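PDB 3CDL: transcriptional regulator AefR from Pseudomonas syringae pv. tomato, which probably binds cis-regulatory DNA as a dimeric transcription factor of the TetR family and thereby regulates transcription. Local coordinates for residues K10-S13 with I14-A18; H49-S52 with K53-F57; R107-V110 with G111-H115. One frame throughout, in Å; residues are numbered along the deposited sequence.

Contact 1 (K10-S13 with I14-A18)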
ATOM      1  N   LYS B  10      17.022  23.083 -13.019  1.00 57.61           N
ATOM      2  CA  LYS B  10      18.238  22.301 -12.823  1.00 57.73           C
ATOM      3  C   LYS B  10      18.177  21.410 -11.583  1.00 57.63           C
ATOM      4  O   LYS B  10      18.798  20.343 -11.561  1.00 57.79           O
ATOM      5  CB  LYS B  10      19.479  23.186 -12.787  1.00 57.95           C
ATOM      6  CG  LYS B  10      20.766  22.437 -13.147  1.00 58.50           C
ATOM      7  CD  LYS B  10      20.740  21.872 -14.582  1.00 59.11           C
ATOM      8  CE  LYS B  10      20.881  22.964 -15.654  1.00 59.49           C
ATOM      9  NZ  LYS B  10      22.159  23.718 -15.552  1.00 58.90           N
ATOM     10  N   ARG B  11      17.443  21.849 -10.556  1.00 57.21           N
ATOM     11  CA  ARG B  11      17.154  20.990  -9.411  1.00 56.65           C
ATOM     12  C   ARG B  11      16.337  19.802  -9.887  1.00 56.27           C
ATOM     13  O   ARG B  11      16.658  18.651  -9.566  1.00 56.16           O
ATOM     14  CB  ARG B  11      16.408  21.742  -8.296  1.00 56.82           C
ATOM     15  CG  ARG B  11      17.250  22.016  -7.044  1.00 57.12           C
ATOM     16  CD  ARG B  11      16.444  21.946  -5.734  1.00 57.00           C
ATOM     17  NE  ARG B  11      17.327  21.751  -4.572  1.00 57.44           N
ATOM     18  CZ  ARG B  11      16.924  21.456  -3.335  1.00 57.24           C
ATOM     19  NH1 ARG B  11      15.630  21.314  -3.059  1.00 57.87           N
ATOM     20  NH2 ARG B  11      17.819  21.297  -2.364  1.00 55.66           N
ATOM     21  N   GLU B  12      15.298  20.094 -10.675  1.00 55.61           N
ATOM     22  CA  GLU B  12      14.399  19.074 -11.206  1.00 55.10           C
ATOM     23  C   GLU B  12      15.162  18.083 -12.058  1.00 54.59           C
ATOM     24  O   GLU B  12      14.940  16.877 -11.958  1.00 54.94           O
ATOM     25  CB  GLU B  12      13.249  19.689 -12.016  1.00 55.33           C
ATOM     26  CG  GLU B  12      12.312  20.622 -11.234  1.00 55.68           C
ATOM     27  CD  GLU B  12      11.477  19.917 -10.159  1.00 56.52           C
ATOM     28  OE1 GLU B  12      10.688  20.621  -9.485  1.00 57.29           O
ATOM     29  OE2 GLU B  12      11.597  18.679  -9.986  1.00 54.93           O
ATOM     30  N   SER B  13      16.070  18.602 -12.879  1.00 53.84           N
ATOM     31  CA  SER B  13      16.972  17.788 -13.685  1.00 53.20           C
ATOM     32  C   SER B  13      17.653  16.712 -12.827  1.00 52.72           C
ATOM     33  O   SER B  13      17.585  15.522 -13.137  1.00 52.63           O
ATOM     34  CB  SER B  13      18.011  18.696 -14.358  1.00 53.33           C
ATOM     35  OG  SER B  13      18.714  18.041 -15.399  1.00 53.31           O
ATOM     36  N   ILE B  14      18.286  17.138 -11.737  1.00 52.13           N
ATOM     37  CA  ILE B  14      19.015  16.229 -10.842  1.00 51.75           C
ATOM     38  C   ILE B  14      18.079  15.257 -10.091  1.00 51.50           C
ATOM     39  O   ILE B  14      18.373  14.058  -9.977  1.00 51.56           O
ATOM     40  CB  ILE B  14      19.881  17.020  -9.828  1.00 51.61           C
ATOM     41  CG1 ILE B  14      20.854  17.954 -10.561  1.00 51.30           C
ATOM     42  CG2 ILE B  14      20.612  16.073  -8.888  1.00 51.09           C
ATOM     43  CD1 ILE B  14      21.367  19.109  -9.717  1.00 50.65           C
ATOM     44  N   VAL B  15      16.967  15.782  -9.574  1.00 51.23           N
ATOM     45  CA  VAL B  15      15.937  14.958  -8.937  1.00 51.02           C
ATOM     46  C   VAL B  15      15.470  13.871  -9.907  1.00 51.08           C
ATOM     47  O   VAL B  15      15.400  12.702  -9.522  1.00 51.14           O
ATOM     48  CB  VAL B  15      14.727  15.802  -8.462  1.00 51.04           C
ATOM     49  CG1 VAL B  15      13.577  14.914  -8.034  1.00 50.23           C
ATOM     50  CG2 VAL B  15      15.130  16.736  -7.326  1.00 51.28           C
ATOM     51  N   GLN B  16      15.178  14.269 -11.155  1.00 50.74           N
ATOM     52  CA  GLN B  16      14.715  13.362 -12.221  1.00 50.44           C
ATOM     53  C   GLN B  16      15.671  12.209 -12.483  1.00 50.24           C
ATOM     54  O   GLN B  16      15.264  11.041 -12.536  1.00 50.14           O
ATOM     55  CB  GLN B  16      14.491  14.118 -13.526  1.00 50.19           C
ATOM     56  CG  GLN B  16      13.080  14.116 -14.001  1.00 51.19           C
ATOM     57  CD  GLN B  16      12.149  14.762 -13.011  1.00 53.94           C
ATOM     58  OE1 GLN B  16      11.755  14.154 -12.001  1.00 53.85           O
ATOM     59  NE2 GLN B  16      11.772  16.008 -13.294  1.00 55.32           N
ATOM     60  N   ALA B  17      16.939  12.556 -12.666  1.00 49.73           N
ATOM     61  CA  ALA B  17      17.994  11.574 -12.816  1.00 49.25           C
ATOM     62  C   ALA B  17      18.085  10.696 -11.572  1.00 48.97           C
ATOM     63  O   ALA B  17      18.397   9.508 -11.670  1.00 49.00           O
ATOM     64  CB  ALA B  17      19.310  12.271 -13.067  1.00 49.49           C
ATOM     65  N   ALA B  18      17.808  11.270 -10.404  1.00 48.47           N
ATOM     66  CA  ALA B  18      17.881  10.495  -9.167  1.00 48.09           C
ATOM     67  C   ALA B  18      16.806   9.408  -9.163  1.00 47.59           C
ATOM     68  O   ALA B  18      17.060   8.265  -8.776  1.00 47.76           O
ATOM     69  CB  ALA B  18      17.757  11.403  -7.949  1.00 48.12           C
TER
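Ile14 and Val15 lean back on the carbonyl groups one turn earlier in helix 9-24, and their amides take up the same oxygens. Four successive i to i+4 hydrogen bonds run through 10-18. The straightest goes from Val15 N to Arg11 O at 2.9 Å, with 175° at the hydrogen, and the shortest from Gln16 N to Glu12 O at 2.7 Å. Ala17 N reaches Ser13 O, while Ile14 N stands above the plane of the Lys10 carbonyl, 3.3 Å from Lys10 O, the longest of the series.

Packing across the turn is mostly of side-chain carbon against carbonyl oxygen. Ile14 sends CG1 along the helix toward its N-terminal end, anti to its own carbonyl carbon (chi1 -57°), and CD1 comes to 3.4 Å from Lys10 O. Val15 places CG2 in the equivalent position, 3.3 Å from Arg11 O. Both side chains are buried by the rest of the domain: Ile14 packs on Ile35, and Val15 on Phe50 and Arg63.

The polar chains behave differently. Gln16 folds back at chi2 (61°), which brings its amide alongside the Glu12 backbone, NE2 lying 3.5 Å from Glu12 O. The Glu12 carboxylate turns elsewhere, OE2 forming a salt bridge with Arg63 of helix 53-64, an attachment likely to stabilise its charged form. Arg11 likewise extends off the helix, its NH2 donating to His49 O at the end of helix 43-49.

The pattern is that of an amphipathic alpha-helix, with Ile14, Val15, Ala17 and Ala18 directed into the protein and Gln16 on the solvent side; this is the first helix of the three-helix TetR N-terminal domain, against which the predicted helix-turn-helix is packed.

Contact 2 (H49-S52 with K53-F57)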
ATOM      1  N   HIS B  49      23.387  21.473  -4.951  1.00 46.14           N
ATOM      2  CA  HIS B  49      21.969  21.304  -4.656  1.00 46.37           C
ATOM      3  C   HIS B  49      21.709  20.321  -3.518  1.00 46.45           C
ATOM      4  O   HIS B  49      20.946  20.624  -2.603  1.00 46.90           O
ATOM      5  CB  HIS B  49      21.188  20.951  -5.922  1.00 46.39           C
ATOM      6  CG  HIS B  49      20.926  22.137  -6.808  1.00 47.55           C
ATOM      7  ND1 HIS B  49      20.958  22.064  -8.185  1.00 48.28           N
ATOM      8  CD2 HIS B  49      20.645  23.431  -6.508  1.00 48.01           C
ATOM      9  CE1 HIS B  49      20.701  23.260  -8.695  1.00 48.28           C
ATOM     10  NE2 HIS B  49      20.511  24.107  -7.699  1.00 47.69           N
ATOM     11  N   PHE B  50      22.367  19.161  -3.559  1.00 46.41           N
ATOM     12  CA  PHE B  50      22.214  18.132  -2.529  1.00 45.97           C
ATOM     13  C   PHE B  50      23.563  17.630  -2.072  1.00 45.75           C
ATOM     14  O   PHE B  50      24.239  16.921  -2.829  1.00 45.91           O
ATOM     15  CB  PHE B  50      21.399  16.958  -3.061  1.00 46.10           C
ATOM     16  CG  PHE B  50      20.095  17.365  -3.676  1.00 46.65           C
ATOM     17  CD1 PHE B  50      18.964  17.560  -2.874  1.00 46.69           C
ATOM     18  CD2 PHE B  50      19.996  17.574  -5.048  1.00 45.96           C
ATOM     19  CE1 PHE B  50      17.748  17.943  -3.429  1.00 45.60           C
ATOM     20  CE2 PHE B  50      18.788  17.961  -5.615  1.00 46.38           C
ATOM     21  CZ  PHE B  50      17.661  18.150  -4.802  1.00 46.44           C
ATOM     22  N   PRO B  51      23.960  17.973  -0.829  1.00 45.36           N
ATOM     23  CA  PRO B  51      25.273  17.584  -0.288  1.00 45.15           C
ATOM     24  C   PRO B  51      25.427  16.079  -0.019  1.00 44.88           C
ATOM     25  O   PRO B  51      26.525  15.621   0.263  1.00 44.58           O
ATOM     26  CB  PRO B  51      25.373  18.382   1.027  1.00 44.99           C
ATOM     27  CG  PRO B  51      24.260  19.369   0.988  1.00 44.82           C
ATOM     28  CD  PRO B  51      23.190  18.756   0.149  1.00 45.04           C
ATOM     29  N   SER B  52      24.332  15.328  -0.117  1.00 45.05           N
ATOM     30  CA  SER B  52      24.344  13.877   0.107  1.00 45.24           C
ATOM     31  C   SER B  52      23.029  13.245  -0.327  1.00 45.46           C
ATOM     32  O   SER B  52      22.017  13.933  -0.442  1.00 45.61           O
ATOM     33  CB  SER B  52      24.610  13.546   1.576  1.00 44.59           C
ATOM     34  OG  SER B  52      23.613  14.093   2.407  1.00 43.66           O
ATOM     35  N   LYS B  53      23.059  11.935  -0.557  1.00 45.88           N
ATOM     36  CA  LYS B  53      21.848  11.135  -0.827  1.00 46.64           C
ATOM     37  C   LYS B  53      20.732  11.257   0.243  1.00 46.66           C
ATOM     38  O   LYS B  53      19.549  11.316  -0.113  1.00 46.69           O
ATOM     39  CB  LYS B  53      22.217   9.667  -1.059  1.00 46.62           C
ATOM     40  CG  LYS B  53      23.170   9.448  -2.233  1.00 47.63           C
ATOM     41  CD  LYS B  53      23.782   8.047  -2.213  1.00 48.24           C
ATOM     42  CE  LYS B  53      22.715   6.985  -2.324  1.00 47.88           C
ATOM     43  NZ  LYS B  53      23.309   5.644  -2.507  1.00 49.31           N
ATOM     44  N   GLU B  54      21.108  11.305   1.530  1.00 46.55           N
ATOM     45  CA  GLU B  54      20.188  11.696   2.618  1.00 46.62           C
ATOM     46  C   GLU B  54      19.415  12.978   2.282  1.00 46.19           C
ATOM     47  O   GLU B  54      18.185  12.986   2.295  1.00 46.07           O
ATOM     48  CB  GLU B  54      20.934  11.911   3.947  1.00 46.52           C
ATOM     49  CG  GLU B  54      21.145  10.657   4.811  1.00 47.38           C
ATOM     50  CD  GLU B  54      21.164  10.950   6.325  1.00 47.94           C
ATOM     51  OE1 GLU B  54      20.365  11.813   6.774  1.00 50.29           O
ATOM     52  OE2 GLU B  54      21.959  10.305   7.070  1.00 48.12           O
ATOM     53  N   GLU B  55      20.143  14.057   1.982  1.00 45.88           N
ATOM     54  CA  GLU B  55      19.534  15.359   1.700  1.00 45.45           C
ATOM     55  C   GLU B  55      18.686  15.302   0.429  1.00 44.83           C
ATOM     56  O   GLU B  55      17.744  16.078   0.262  1.00 44.96           O
ATOM     57  CB  GLU B  55      20.607  16.449   1.598  1.00 45.45           C
ATOM     58  CG  GLU B  55      20.261  17.766   2.315  1.00 47.17           C
ATOM     59  CD  GLU B  55      19.891  18.936   1.369  1.00 48.88           C
ATOM     60  OE1 GLU B  55      19.286  18.701   0.299  1.00 50.75           O
ATOM     61  OE2 GLU B  55      20.205  20.107   1.701  1.00 48.02           O
ATOM     62  N   LEU B  56      19.015  14.371  -0.458  1.00 44.16           N
ATOM     63  CA  LEU B  56      18.279  14.192  -1.702  1.00 43.38           C
ATOM     64  C   LEU B  56      17.034  13.343  -1.463  1.00 43.37           C
ATOM     65  O   LEU B  56      15.932  13.665  -1.951  1.00 43.18           O
ATOM     66  CB  LEU B  56      19.200  13.561  -2.757  1.00 43.73           C
ATOM     67  CG  LEU B  56      18.640  12.989  -4.066  1.00 43.25           C
ATOM     68  CD1 LEU B  56      17.949  14.059  -4.953  1.00 42.99           C
ATOM     69  CD2 LEU B  56      19.771  12.309  -4.801  1.00 42.63           C
ATOM     70  N   PHE B  57      17.219  12.256  -0.711  1.00 42.70           N
ATOM     71  CA  PHE B  57      16.104  11.446  -0.242  1.00 42.09           C
ATOM     72  C   PHE B  57      15.116  12.275   0.579  1.00 42.13           C
ATOM     73  O   PHE B  57      13.905  12.082   0.463  1.00 41.81           O
ATOM     74  CB  PHE B  57      16.593  10.254   0.582  1.00 41.56           C
ATOM     75  CG  PHE B  57      15.487   9.340   1.023  1.00 40.68           C
ATOM     76  CD1 PHE B  57      14.944   8.412   0.139  1.00 38.18           C
ATOM     77  CD2 PHE B  57      14.982   9.417   2.307  1.00 39.77           C
ATOM     78  CE1 PHE B  57      13.939   7.595   0.517  1.00 38.52           C
ATOM     79  CE2 PHE B  57      13.959   8.599   2.706  1.00 40.60           C
ATOM     80  CZ  PHE B  57      13.425   7.684   1.805  1.00 41.53           C
TER
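Leu56 sets its CD1 methyl squarely over one face of the Phe50 ring, 3.9 Å from the ring centroid and only 3° off the normal, a CH-pi contact. With CG anti to the backbone N (chi1 167°), the branch carries CD1 over the ring. The backbone itself sets Leu56 CB beside the ring, 4.0 Å from Phe50 CD1. Glu55 OE1 approaches Phe50 CD1 obliquely to 3.4 Å, the carboxylate plane almost perpendicular to the ring. The rest of that carboxylate lies by the proline, with Glu55 CD 3.5 Å from Pro51 CD.

Behind this shell stands Ser52, the N-cap of helix 53-64. Its carbonyl O accepts from Leu56 N at 3.0 Å, and its OG, turned back toward the helix by chi1 of 60°, takes a weak capping bond from Glu55 N at 3.5 Å. Further out, Arg11 packs on Phe50, while Lys53 NZ donates to the carbonyl oxygens of Phe27 and Thr30.

Where the predicted helix-turn-helix ends, an apolar ring-methyl contact thus packs the inner side of the turn. Both the helix N-terminus and a weak, long ion pair of Glu55 OE1 with Arg11 NH2 would probably help keep the Glu55 carboxylate charged.

Contact 3 (R107-V110 with G111-H115)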
ATOM      1  N   ARG B 107       7.158   5.258  -6.278  1.00 46.86           N
ATOM      2  CA  ARG B 107       7.778   3.947  -6.431  1.00 47.63           C
ATOM      3  C   ARG B 107       9.204   3.915  -5.872  1.00 47.35           C
ATOM      4  O   ARG B 107       9.523   3.111  -4.987  1.00 46.81           O
ATOM      5  CB  ARG B 107       7.801   3.534  -7.891  1.00 47.70           C
ATOM      6  CG  ARG B 107       6.765   2.513  -8.258  1.00 51.13           C
ATOM      7  CD  ARG B 107       6.822   2.185  -9.748  1.00 56.93           C
ATOM      8  NE  ARG B 107       6.505   3.365 -10.571  1.00 60.34           N
ATOM      9  CZ  ARG B 107       5.362   3.530 -11.238  1.00 63.03           C
ATOM     10  NH1 ARG B 107       4.427   2.586 -11.204  1.00 63.82           N
ATOM     11  NH2 ARG B 107       5.152   4.632 -11.957  1.00 63.51           N
ATOM     12  N   VAL B 108      10.066   4.798  -6.370  1.00 47.06           N
ATOM     13  CA  VAL B 108      11.422   4.825  -5.827  1.00 47.07           C
ATOM     14  C   VAL B 108      11.461   5.104  -4.312  1.00 47.13           C
ATOM     15  O   VAL B 108      12.291   4.524  -3.642  1.00 47.62           O
ATOM     16  CB  VAL B 108      12.503   5.611  -6.699  1.00 46.64           C
ATOM     17  CG1 VAL B 108      12.122   5.629  -8.163  1.00 46.62           C
ATOM     18  CG2 VAL B 108      12.752   6.996  -6.209  1.00 46.48           C
ATOM     19  N   VAL B 109      10.552   5.924  -3.772  1.00 46.83           N
ATOM     20  CA  VAL B 109      10.600   6.249  -2.328  1.00 47.23           C
ATOM     21  C   VAL B 109      10.157   5.083  -1.438  1.00 47.34           C
ATOM     22  O   VAL B 109      10.835   4.727  -0.470  1.00 47.29           O
ATOM     23  CB  VAL B 109       9.830   7.565  -1.954  1.00 47.31           C
ATOM     24  CG1 VAL B 109       9.850   7.794  -0.465  1.00 46.60           C
ATOM     25  CG2 VAL B 109      10.467   8.752  -2.625  1.00 47.03           C
ATOM     26  N   VAL B 110       9.009   4.506  -1.780  1.00 47.62           N
ATOM     27  CA  VAL B 110       8.577   3.245  -1.217  1.00 47.52           C
ATOM     28  C   VAL B 110       9.625   2.155  -1.396  1.00 47.33           C
ATOM     29  O   VAL B 110       9.932   1.412  -0.459  1.00 48.00           O
ATOM     30  CB  VAL B 110       7.242   2.791  -1.832  1.00 48.10           C
ATOM     31  CG1 VAL B 110       6.821   1.424  -1.244  1.00 47.52           C
ATOM     32  CG2 VAL B 110       6.178   3.848  -1.582  1.00 47.13           C
ATOM     33  N   GLY B 111      10.175   2.056  -2.599  1.00 47.14           N
ATOM     34  CA  GLY B 111      11.229   1.086  -2.860  1.00 46.23           C
ATOM     35  C   GLY B 111      12.447   1.316  -1.985  1.00 45.36           C
ATOM     36  O   GLY B 111      13.125   0.367  -1.570  1.00 45.68           O
ATOM     37  N   ALA B 112      12.730   2.578  -1.702  1.00 44.21           N
ATOM     38  CA  ALA B 112      13.889   2.889  -0.898  1.00 43.92           C
ATOM     39  C   ALA B 112      13.610   2.703   0.590  1.00 43.67           C
ATOM     40  O   ALA B 112      14.532   2.527   1.363  1.00 43.55           O
ATOM     41  CB  ALA B 112      14.425   4.314  -1.210  1.00 43.47           C
ATOM     42  N   THR B 113      12.355   2.747   1.020  1.00 43.96           N
ATOM     43  CA  THR B 113      12.140   2.599   2.470  1.00 44.78           C
ATOM     44  C   THR B 113      11.757   1.199   2.910  1.00 44.17           C
ATOM     45  O   THR B 113      12.036   0.830   4.042  1.00 44.30           O
ATOM     46  CB  THR B 113      11.204   3.703   3.124  1.00 44.18           C
ATOM     47  OG1 THR B 113       9.851   3.253   3.172  1.00 47.64           O
ATOM     48  CG2 THR B 113      11.254   4.992   2.369  1.00 44.04           C
ATOM     49  N   ILE B 114      11.143   0.428   2.014  1.00 44.64           N
ATOM     50  CA  ILE B 114      10.538  -0.872   2.372  1.00 45.03           C
ATOM     51  C   ILE B 114      11.472  -1.809   3.152  1.00 45.37           C
ATOM     52  O   ILE B 114      11.105  -2.302   4.245  1.00 44.90           O
ATOM     53  CB  ILE B 114       9.855  -1.586   1.151  1.00 45.29           C
ATOM     54  CG1 ILE B 114       9.107  -2.859   1.593  1.00 45.41           C
ATOM     55  CG2 ILE B 114      10.849  -1.846   0.003  1.00 44.99           C
ATOM     56  CD1 ILE B 114       7.844  -3.169   0.766  1.00 43.78           C
ATOM     57  N   HIS B 115      12.674  -2.025   2.619  1.00 45.37           N
ATOM     58  CA  HIS B 115      13.665  -2.872   3.310  1.00 45.90           C
ATOM     59  C   HIS B 115      14.814  -2.091   3.950  1.00 45.77           C
ATOM     60  O   HIS B 115      15.911  -2.595   4.063  1.00 45.87           O
ATOM     61  CB  HIS B 115      14.173  -4.002   2.388  1.00 45.20           C
ATOM     62  CG  HIS B 115      13.118  -5.015   2.073  1.00 44.91           C
ATOM     63  ND1 HIS B 115      12.703  -5.970   2.985  1.00 43.62           N
ATOM     64  CD2 HIS B 115      12.356  -5.192   0.967  1.00 42.64           C
ATOM     65  CE1 HIS B 115      11.747  -6.703   2.445  1.00 43.68           C
ATOM     66  NE2 HIS B 115      11.512  -6.247   1.221  1.00 45.45           N
TER
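The last turns of helix 100-114 are held by i to i+4 bonds from Gly111 N to Arg107 O (2.7 Å), Ala112 N to Val108 O (2.8 Å, bent to 132°) and Ile114 N to Val110 O (2.9 Å), while Thr113 N gives Val110 O only a weak bond of i to i+3 spacing (3.1 Å), so that Val110 O receives two donors as the helix nears its end.

Ala112 rests its CB on the preceding turn, 3.2 Å from Val108 O. Ile114 does the same with CG2, which is placed between its backbone N and carbonyl carbon (chi1 -174° for CG1) and thereby turned back to 3.4 Å from Val110 O. Its CB stands at the same distance from that oxygen, bringing the branch point itself against the carbonyl. Val110 has CG1 anti to its backbone N, beside its own carbonyl carbon, and this methyl lies 3.7 Å from Gly111 N. Gly111, lacking a side chain, takes part through its backbone alone.

This helix belongs to the C-terminal domain of the TetR fold, the part that in this family usually carries ligand binding and dimerisation. It also meets helix 53-64, which follows the helix-turn-helix: Val108 and Val109 pack on Met60, and Val109 on Leu61.

The second subunit also meets this turn: Thr113 OG1 is hydrogen-bonded to Thr173 O of that subunit, a residue that also packs on Val110, and Gly111 O accepts from His115 NE2 of the second subunit. Within its own chain, Arg107 turns its guanidinium back along the helix, NH2 forming a salt bridge with Asp104.

Contacts 1 and 2 lie together in the DNA-binding part of the chain and touch directly, Ile14 CD1 coming to 3.4 Å from His49 ND1. Both are only partly buried, with one side toward solvent. Contact 3 is buried, in the C-terminal domain and at the subunit interface. Segment 53-57 reaches contact 3 through Phe57, whose CE1 lies 3.7 Å from Ala112 CB, whereas contact 1 does not touch contact 3. Contacts 1 and 3 are both held by helical backbone bonds; contact 3 differs in its buried, largely aliphatic surroundings and second-subunit partners, contact 1 in its charged ones. A ring and a serine cap shape contact 2.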